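Local coordinates for putative membrane anchored protein (Corynebacterium diphtheriae, PDB 3LSO) that is of unknown function but is probably a membrane-anchored protein of the cell surface, built from several beta-rich domains, at residues P56-A61 / K188-D193. Residues are numbered along the deposited sequence; the frame is centred on the assembly and turned at random.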
loop_
_atom_site.group_PDB
_atom_site.type_symbol
_atom_site.label_atom_id
_atom_site.label_comp_id
_atom_site.label_asym_id
_atom_site.label_seq_id
_atom_site.Cartn_x
_atom_site.Cartn_y
_atom_site.Cartn_z
ATOM N N PRO A 56 -16.562 14.467 9.078
ATOM C CA PRO A 56 -15.817 13.218 9.250
ATOM C C PRO A 56 -14.349 13.489 9.580
ATOM O O PRO A 56 -13.773 14.485 9.124
ATOM C CB PRO A 56 -15.938 12.527 7.878
ATOM C CG PRO A 56 -16.878 13.386 7.047
ATOM C CD PRO A 56 -17.502 14.401 7.945
ATOM N N GLU A 57 -13.768 12.618 10.393
ATOM C CA GLU A 57 -12.351 12.692 10.707
ATOM C C GLU A 57 -11.528 12.478 9.427
ATOM O O GLU A 57 -10.490 13.116 9.217
ATOM C CB GLU A 57 -12.011 11.629 11.756
ATOM C CG GLU A 57 -10.570 11.643 12.262
ATOM C CD GLU A 57 -10.150 10.310 12.871
ATOM O OE1 GLU A 57 -10.953 9.345 12.843
ATOM O OE2 GLU A 57 -9.010 10.219 13.379
ATOM N N SER A 58 -12.035 11.603 8.563
ATOM C CA SER A 58 -11.300 11.111 7.413
ATOM C C SER A 58 -12.270 11.001 6.236
ATOM O O SER A 58 -13.450 10.706 6.446
ATOM C CB SER A 58 -10.730 9.723 7.762
ATOM O OG SER A 58 -9.402 9.542 7.296
ATOM N N VAL A 59 -11.797 11.268 5.016
ATOM C CA VAL A 59 -12.536 10.894 3.792
ATOM C C VAL A 59 -11.649 10.416 2.659
ATOM O O VAL A 59 -10.421 10.534 2.696
ATOM C CB VAL A 59 -13.477 12.009 3.195
ATOM C CG1 VAL A 59 -14.588 12.398 4.155
ATOM C CG2 VAL A 59 -12.690 13.224 2.705
ATOM N N LYS A 60 -12.312 9.883 1.641
ATOM C CA LYS A 60 -11.671 9.503 0.396
ATOM C C LYS A 60 -11.829 10.654 -0.606
ATOM O O LYS A 60 -12.854 11.355 -0.600
ATOM C CB LYS A 60 -12.250 8.162 -0.125
ATOM C CG LYS A 60 -12.102 6.977 0.878
ATOM C CD LYS A 60 -11.947 5.585 0.217
ATOM C CE LYS A 60 -12.333 4.414 1.188
ATOM N NZ LYS A 60 -13.840 4.242 1.449
ATOM N N ALA A 61 -10.797 10.878 -1.420
ATOM C CA ALA A 61 -10.848 11.861 -2.502
ATOM C C ALA A 61 -11.933 11.454 -3.485
ATOM O O ALA A 61 -11.914 10.329 -3.979
ATOM C CB ALA A 61 -9.504 11.942 -3.213
ATOM N N LYS A 188 -8.433 14.456 6.860
ATOM C CA LYS A 188 -7.501 13.672 6.051
ATOM C C LYS A 188 -8.227 13.170 4.812
ATOM O O LYS A 188 -9.304 12.594 4.909
ATOM C CB LYS A 188 -6.872 12.511 6.850
ATOM C CG LYS A 188 -5.997 11.487 6.046
ATOM C CD LYS A 188 -4.902 12.153 5.171
ATOM C CE LYS A 188 -3.589 11.359 5.136
ATOM N NZ LYS A 188 -3.725 9.975 4.574
ATOM N N VAL A 189 -7.639 13.443 3.652
ATOM C CA VAL A 189 -8.125 12.921 2.388
ATOM C C VAL A 189 -7.262 11.716 1.992
ATOM O O VAL A 189 -6.128 11.864 1.507
ATOM C CB VAL A 189 -8.106 13.989 1.284
ATOM C CG1 VAL A 189 -8.581 13.401 -0.012
ATOM C CG2 VAL A 189 -8.967 15.167 1.678
ATOM N N ASP A 190 -7.795 10.521 2.237
ATOM C CA ASP A 190 -7.199 9.293 1.710
ATOM C C ASP A 190 -7.478 9.231 0.209
ATOM O O ASP A 190 -8.466 9.801 -0.255
ATOM C CB ASP A 190 -7.761 8.047 2.421
ATOM C CG ASP A 190 -7.240 7.893 3.853
ATOM O OD1 ASP A 190 -6.034 8.151 4.076
ATOM O OD2 ASP A 190 -8.033 7.502 4.747
ATOM N N PRO A 191 -6.611 8.547 -0.555
ATOM C CA PRO A 191 -6.846 8.501 -1.995
ATOM C C PRO A 191 -8.139 7.750 -2.355
ATOM O O PRO A 191 -8.671 6.991 -1.546
ATOM C CB PRO A 191 -5.608 7.754 -2.530
ATOM C CG PRO A 191 -5.135 6.945 -1.400
ATOM C CD PRO A 191 -5.428 7.752 -0.166
ATOM N N ALA A 192 -8.645 7.986 -3.556
ATOM C CA ALA A 192 -9.749 7.186 -4.093
ATOM C C ALA A 192 -9.287 5.750 -4.372
ATOM O O ALA A 192 -8.087 5.493 -4.505
ATOM C CB ALA A 192 -10.304 7.831 -5.375
ATOM N N ASP A 193 -10.230 4.822 -4.451
ATOM C CA ASP A 193 -9.929 3.481 -4.937
ATOM C C ASP A 193 -9.060 3.565 -6.229
ATOM O O ASP A 193 -9.216 4.492 -7.041
ATOM C CB ASP A 193 -11.236 2.669 -5.184
ATOM C CG ASP A 193 -11.867 2.056 -3.876
ATOM O OD1 ASP A 193 -11.357 2.218 -2.744
ATOM O OD2 ASP A 193 -12.928 1.403 -3.984
#
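V59 grips the strand 188-190 through both its backbone N-H and its carbonyl: its N-H reaches K188 O at 2.8 Å in an almost straight bond (176°), and its carbonyl takes the N-H of D190. Two residues on, A61 N donates to D190 O at 2.8 Å. At the other end K188 N reaches back weakly to E57 O. V59 thus bonds to the residues on either side of V189, and K188 and D190 likewise bond to those around S58 and K60, the pattern of a parallel beta pair, here twisted by 33°.

S58, K60, K188 and D190 point to one face, where polar and charged groups suit the solvent. There K188 folds over D190, its chain bent at three torsions, and K188 NZ forms a salt bridge to D190 OD1 at 3.0 Å. D190 OD2 faces S58 OG at 3.5 Å, a polar contact.

V59 and V189 occupy the opposite face. V189 CG1, anti to the backbone N (chi1 179°), meets A61 CB at 3.6 Å; A61's small methyl fits beside this branch. V59 CG2 and V189 CG2 lie 4.3 Å apart.

V59 also packs on F65 of strand 65-76. Beyond V189, which bonds to G150, lies the antiparallel strand 150-167, so strand 186-190 runs between it and 58-60, a strand of the all-beta DIP2116-like N-terminal domain.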